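Local coordinates for putative N-acetylmuramoyl-L-alanine amidase (Enterococcus phage phiM1EF22, PDB 7D55), which forms the tetrameric cell-binding domain of a phage endolysin, which probably directs a putative amidase to the enterococcal cell wall, at residues 3-8 against 24-29; 33-38 against 82-87. All blocks are in the same frame, centred on the assembly; numbering follows the deposited sequence.

Contact 1: residues 3-8 against 24-29; sequences CLYERP and TVMFCN
Residues 3-8 and 24-29 pair as antiparallel strands whose axes approach to 4.5 Å with an angle of 141° between their directions, and six backbone hydrogen bonds tie Cys3 to Cys28, Tyr5 to Met26 and Arg7 to Thr24. The shortest of them runs from Met26 N to Tyr5 O, 2.7 Å. Leu4-Phe27 and Glu6-Val25 form the non-hydrogen-bonded pairs between them.

On the face carrying Cys3, Tyr5, Arg7, Thr24, Met26 and Cys28, the central event is a CH-pi contact. Met26 CB lies over one face of the Tyr5 ring, 3.6 Å from its centroid and displaced toward the hydroxyl end. With Tyr5 CG placed between its own N and carbonyl carbon (chi1 64°), the ring is folded back across the neighbouring strand, while Cys28 CB stands at its edge. The flexible Met26 chain bends beyond CB, and its CG meets Arg7 CG at 3.5 Å; methionine can thus follow both an aromatic ring and the aliphatic stem of arginine. That stem also turns back, letting Arg7 NH1 bond to Pro8 O at 2.8 Å, in the plane of both groups.

The other face is more apolar toward Leu4 and Phe27. Leu4 CD2 reaches across to Phe27 CB and Val25 CG1, both at 4.0 Å, and Glu6 lays its CG against Val25 CG2 while Glu6 OE2 is hydrogen-bonded to Gln62 NE2.

Strand 59-60 flanks residues 3-8, and strand 33-36 flanks residues 24-29, placing both strands in the interior of a mixed sheet. Helix 39-53 covers Leu4 and Phe27; helix 71-78 covers the Tyr5 face, where its Glu76 receives both the Tyr5 hydroxyl and the Arg7 guanidinium.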
loop_
_atom_site.group_PDB
_atom_site.type_symbol
_atom_site.label_atom_id
_atom_site.label_comp_id
_atom_site.label_asym_id
_atom_site.label_seq_id
_atom_site.Cartn_x
_atom_site.Cartn_y
_atom_site.Cartn_z
ATOM N N CYS A 3 -9.552 5.604 4.923
ATOM C CA CYS A 3 -10.686 6.405 5.352
ATOM C C CYS A 3 -11.246 7.144 4.152
ATOM O O CYS A 3 -10.589 7.272 3.115
ATOM C CB CYS A 3 -10.318 7.382 6.475
ATOM S SG CYS A 3 -9.135 8.669 6.047
ATOM N N LEU A 4 -12.492 7.588 4.296
ATOM C CA LEU A 4 -13.093 8.587 3.426
ATOM C C LEU A 4 -13.269 9.861 4.233
ATOM O O LEU A 4 -13.490 9.817 5.447
ATOM C CB LEU A 4 -14.467 8.129 2.934
ATOM C CG LEU A 4 -14.448 6.921 1.989
ATOM C CD1 LEU A 4 -15.822 6.249 1.917
ATOM C CD2 LEU A 4 -13.980 7.368 0.610
ATOM N N TYR A 5 -13.173 11.002 3.558
ATOM C CA TYR A 5 -13.367 12.284 4.224
ATOM C C TYR A 5 -13.789 13.298 3.176
ATOM O O TYR A 5 -13.747 13.032 1.974
ATOM C CB TYR A 5 -12.102 12.747 4.971
ATOM C CG TYR A 5 -10.914 13.035 4.079
ATOM C CD1 TYR A 5 -10.071 12.013 3.660
ATOM C CD2 TYR A 5 -10.625 14.337 3.667
ATOM C CE1 TYR A 5 -8.972 12.276 2.848
ATOM C CE2 TYR A 5 -9.519 14.613 2.860
ATOM C CZ TYR A 5 -8.705 13.578 2.453
ATOM O OH TYR A 5 -7.621 13.839 1.642
ATOM N N GLU A 6 -14.197 14.472 3.642
ATOM C CA GLU A 6 -14.547 15.561 2.745
ATOM C C GLU A 6 -13.595 16.726 2.967
ATOM O O GLU A 6 -13.143 16.958 4.090
ATOM C CB GLU A 6 -15.983 16.015 3.002
ATOM C CG GLU A 6 -17.009 14.987 2.555
ATOM C CD GLU A 6 -18.420 15.346 2.976
ATOM O OE1 GLU A 6 -19.048 14.561 3.706
ATOM O OE2 GLU A 6 -18.904 16.411 2.581
ATOM N N ARG A 7 -13.306 17.471 1.900
ATOM C CA ARG A 7 -12.407 18.613 1.991
ATOM C C ARG A 7 -12.759 19.614 0.896
ATOM O O ARG A 7 -13.418 19.256 -0.095
ATOM C CB ARG A 7 -10.933 18.176 1.906
ATOM C CG ARG A 7 -10.564 17.475 0.613
ATOM C CD ARG A 7 -9.751 18.389 -0.291
ATOM N NE ARG A 7 -8.458 18.696 0.315
ATOM C CZ ARG A 7 -7.999 19.918 0.579
ATOM N NH1 ARG A 7 -8.719 20.998 0.275
ATOM N NH2 ARG A 7 -6.800 20.056 1.143
ATOM N N PRO A 8 -12.371 20.882 1.055
ATOM C CA PRO A 8 -12.803 21.909 0.094
ATOM C C PRO A 8 -12.130 21.794 -1.268
ATOM O O PRO A 8 -10.980 21.356 -1.403
ATOM C CB PRO A 8 -12.416 23.226 0.780
ATOM C CG PRO A 8 -12.345 22.886 2.230
ATOM C CD PRO A 8 -11.783 21.489 2.268
ATOM N N THR A 24 -15.504 18.066 -1.767
ATOM C CA THR A 24 -15.387 16.777 -2.423
ATOM C C THR A 24 -15.014 15.701 -1.414
ATOM O O THR A 24 -14.315 15.952 -0.427
ATOM C CB THR A 24 -14.346 16.773 -3.545
ATOM O OG1 THR A 24 -14.370 15.499 -4.212
ATOM C CG2 THR A 24 -12.940 17.043 -2.990
ATOM N N VAL A 25 -15.518 14.496 -1.667
ATOM C CA VAL A 25 -15.064 13.323 -0.941
ATOM C C VAL A 25 -13.682 12.947 -1.448
ATOM O O VAL A 25 -13.362 13.142 -2.629
ATOM C CB VAL A 25 -16.080 12.177 -1.108
ATOM C CG1 VAL A 25 -15.617 10.928 -0.384
ATOM C CG2 VAL A 25 -17.414 12.608 -0.563
ATOM N N MET A 26 -12.849 12.443 -0.543
ATOM C CA MET A 26 -11.528 11.920 -0.846
ATOM C C MET A 26 -11.387 10.560 -0.180
ATOM O O MET A 26 -12.037 10.269 0.832
ATOM C CB MET A 26 -10.419 12.820 -0.277
ATOM C CG MET A 26 -10.441 14.274 -0.756
ATOM S SD MET A 26 -9.803 14.559 -2.422
ATOM C CE MET A 26 -8.072 14.137 -2.207
ATOM N N PHE A 27 -10.492 9.754 -0.743
ATOM C CA PHE A 27 -10.204 8.404 -0.281
ATOM C C PHE A 27 -8.721 8.329 0.051
ATOM O O PHE A 27 -7.874 8.649 -0.787
ATOM C CB PHE A 27 -10.537 7.393 -1.383
ATOM C CG PHE A 27 -10.044 6.005 -1.107
ATOM C CD1 PHE A 27 -10.426 5.342 0.051
ATOM C CD2 PHE A 27 -9.248 5.340 -2.033
ATOM C CE1 PHE A 27 -9.986 4.052 0.302
ATOM C CE2 PHE A 27 -8.806 4.052 -1.796
ATOM C CZ PHE A 27 -9.185 3.400 -0.625
ATOM N N CYS A 28 -8.408 7.914 1.271
ATOM C CA CYS A 28 -7.031 7.710 1.698
ATOM C C CYS A 28 -6.806 6.221 1.892
ATOM O O CYS A 28 -7.628 5.547 2.518
ATOM C CB CYS A 28 -6.773 8.438 3.013
ATOM S SG CYS A 28 -5.112 8.152 3.616
ATOM N N ASN A 29 -5.698 5.708 1.352
ATOM C CA ASN A 29 -5.355 4.294 1.483
ATOM C C ASN A 29 -4.077 4.081 2.289
ATOM O O ASN A 29 -3.463 3.007 2.208
ATOM C CB ASN A 29 -5.236 3.636 0.104
ATOM C CG ASN A 29 -4.219 4.337 -0.780
ATOM O OD1 ASN A 29 -3.422 5.142 -0.299
ATOM N ND2 ASN A 29 -4.263 4.058 -2.078
#

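Contact 2: residues 33-38 against 82-87; sequences CRRVSH and VGITKK
A single direct backbone hydrogen bond joins Cys33 to Val82: Val82 N donates to Cys33 O at 2.9 Å, with an N-H...O angle of 160°. Beside it a water links the chains, accepting from Arg35 N at 2.9 Å and donating to Val82 O at 2.7 Å, and so bridges the two backbones where they diverge.

The side chains meet by van der Waals packing. In one of two deposited conformers of Val82, its methyl CG2 sits over the centre of one face of the Arg34 guanidinium, 3.4 Å above the plane, a methyl on the flat face of a cation; the contact is tentative for that reason. Arg34 starts out extended and then bends at chi3 (-68°), which carries the flat group to this position beside the valine. Gly83 follows with a positive phi of 74°, a conformation that suits glycine. Beyond it comes an apolar contact, Ile84 CD1 meeting Arg35 CD at 3.9 Å, the two side chains crossing at about a right angle. Arg35 thereby lends its methylene stem to isoleucine, while its NE bonds to Thr24 on the adjacent strand.

Here strand 33-36 meets strand 81-82, the outermost strand of the sheet within this chain: the margin of a mixed beta sheet, where a short parallel strand runs out into the C-terminal tail and a water bridges the backbones.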
loop_
_atom_site.group_PDB
_atom_site.type_symbol
_atom_site.label_atom_id
_atom_site.label_comp_id
_atom_site.label_asym_id
_atom_site.label_seq_id
_atom_site.Cartn_x
_atom_site.Cartn_y
_atom_site.Cartn_z
ATOM N N CYS A 33 -3.919 10.202 -1.066
ATOM C CA CYS A 33 -5.302 10.644 -0.989
ATOM C C CYS A 33 -5.775 10.961 -2.401
ATOM O O CYS A 33 -5.085 11.667 -3.147
ATOM C CB CYS A 33 -5.435 11.874 -0.084
ATOM S SG CYS A 33 -5.141 11.505 1.670
ATOM N N ARG A 34 -6.930 10.426 -2.776
ATOM C CA ARG A 34 -7.424 10.556 -4.136
ATOM C C ARG A 34 -8.866 11.022 -4.100
ATOM O O ARG A 34 -9.637 10.615 -3.225
ATOM C CB ARG A 34 -7.356 9.213 -4.856
ATOM C CG ARG A 34 -7.499 9.344 -6.342
ATOM C CD ARG A 34 -7.397 7.986 -7.031
ATOM N NE ARG A 34 -6.065 7.385 -6.949
ATOM C CZ ARG A 34 -5.061 7.652 -7.790
ATOM N NH1 ARG A 34 -5.212 8.544 -8.762
ATOM N NH2 ARG A 34 -3.897 7.037 -7.653
ATOM N N ARG A 35 -9.226 11.872 -5.055
ATOM C CA ARG A 35 -10.582 12.400 -5.095
ATOM C C ARG A 35 -11.582 11.329 -5.510
ATOM O O ARG A 35 -11.325 10.532 -6.419
ATOM C CB ARG A 35 -10.679 13.577 -6.056
ATOM C CG ARG A 35 -12.061 14.209 -6.035
ATOM C CD ARG A 35 -12.223 15.247 -7.098
ATOM N NE ARG A 35 -13.577 15.779 -7.063
ATOM C CZ ARG A 35 -14.061 16.651 -7.933
ATOM N NH1 ARG A 35 -13.294 17.100 -8.924
ATOM N NH2 ARG A 35 -15.312 17.072 -7.811
ATOM N N VAL A 36 -12.732 11.329 -4.834
ATOM C CA VAL A 36 -13.870 10.469 -5.139
ATOM C C VAL A 36 -14.947 11.382 -5.702
ATOM O O VAL A 36 -15.373 12.328 -5.027
ATOM C CB VAL A 36 -14.370 9.769 -3.864
ATOM C CG1 VAL A 36 -15.584 8.909 -4.155
ATOM C CG2 VAL A 36 -13.254 8.936 -3.233
ATOM N N SER A 37 -15.391 11.129 -6.932
ATOM C CA SER A 37 -16.261 12.105 -7.588
ATOM C C SER A 37 -17.579 11.526 -8.079
ATOM O O SER A 37 -18.301 12.204 -8.818
ATOM C CB SER A 37 -15.536 12.818 -8.730
ATOM O OG SER A 37 -15.145 11.884 -9.711
ATOM N N HIS A 38 -17.921 10.305 -7.685
ATOM C CA HIS A 38 -19.186 9.721 -8.068
ATOM C C HIS A 38 -19.678 8.890 -6.891
ATOM O O HIS A 38 -18.873 8.224 -6.223
ATOM C CB HIS A 38 -19.021 8.829 -9.302
ATOM C CG HIS A 38 -20.319 8.367 -9.881
ATOM N ND1 HIS A 38 -21.002 7.277 -9.390
ATOM C CD2 HIS A 38 -21.068 8.853 -10.901
ATOM C CE1 HIS A 38 -22.113 7.107 -10.086
ATOM N NE2 HIS A 38 -22.177 8.051 -11.010
ATOM N N VAL A 82 -2.969 12.573 -4.862
ATOM C CA VAL A 82 -2.608 12.156 -6.208
ATOM C C VAL A 82 -3.777 12.445 -7.134
ATOM O O VAL A 82 -4.934 12.521 -6.709
ATOM C CB VAL A 82 -2.216 10.663 -6.284
ATOM C CG1 VAL A 82 -0.896 10.426 -5.572
ATOM C CG2 VAL A 82 -3.311 9.798 -5.697
ATOM N N GLY A 83 -3.461 12.621 -8.411
ATOM C CA GLY A 83 -4.470 12.723 -9.445
ATOM C C GLY A 83 -5.234 14.025 -9.498
ATOM O O GLY A 83 -6.193 14.125 -10.273
ATOM N N ILE A 84 -4.848 15.024 -8.706
ATOM C CA ILE A 84 -5.549 16.305 -8.667
ATOM C C ILE A 84 -4.546 17.338 -8.178
ATOM O O ILE A 84 -3.603 17.006 -7.459
ATOM C CB ILE A 84 -6.801 16.207 -7.753
ATOM C CG1 ILE A 84 -7.627 17.495 -7.751
ATOM C CG2 ILE A 84 -6.413 15.871 -6.336
ATOM C CD1 ILE A 84 -8.939 17.345 -7.014
ATOM N N THR A 85 -4.722 18.588 -8.603
ATOM C CA THR A 85 -3.810 19.641 -8.176
ATOM C C THR A 85 -4.303 20.292 -6.885
ATOM O O THR A 85 -5.508 20.350 -6.604
ATOM C CB THR A 85 -3.614 20.701 -9.268
ATOM O OG1 THR A 85 -4.777 21.523 -9.347
ATOM C CG2 THR A 85 -3.380 20.054 -10.624
ATOM N N LYS A 86 -3.354 20.783 -6.093
ATOM C CA LYS A 86 -3.657 21.325 -4.779
ATOM C C LYS A 86 -2.779 22.535 -4.500
ATOM O O LYS A 86 -1.581 22.527 -4.806
ATOM C CB LYS A 86 -3.414 20.257 -3.715
ATOM C CG LYS A 86 -3.530 20.750 -2.288
ATOM C CD LYS A 86 -3.313 19.588 -1.339
ATOM C CE LYS A 86 -3.131 20.055 0.080
ATOM N NZ LYS A 86 -2.798 18.913 0.966
ATOM N N LYS A 87 -3.400 23.575 -3.934
ATOM C CA LYS A 87 -2.758 24.804 -3.433
ATOM C C LYS A 87 -1.284 24.691 -3.075
ATOM O O LYS A 87 -0.813 25.386 -2.168
ATOM C CB LYS A 87 -3.483 25.284 -2.174
ATOM C CG LYS A 87 -3.468 24.265 -1.037
ATOM C CD LYS A 87 -4.696 24.393 -0.148
ATOM C CE LYS A 87 -4.889 23.172 0.745
ATOM N NZ LYS A 87 -6.291 23.067 1.286
HETATM O O HOH W 1 -7.585 12.685 -7.247
#

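Contact 1 is buried at the centre of the subunit, whereas contact 2 lies at the surface, their centres about 9 Å apart. Strands 22-28 and 33-36 are sheet neighbours and join the two: Arg34 O is a probable hydrogen-bond acceptor for Phe27 N, as is Val25 O for Val36 N. The Tyr5 hydroxyl also packs on Cys33. Contact 1 relies on a regular series of antiparallel backbone bonds and on aromatic, sulfur-containing and aliphatic side chains, with helices on both faces. Contact 2 has one direct bond, a bridging water, the methylene stem of one arginine and, tentatively, the flat face of another. Both touch the second subunit, in keeping with a tetrameric domain.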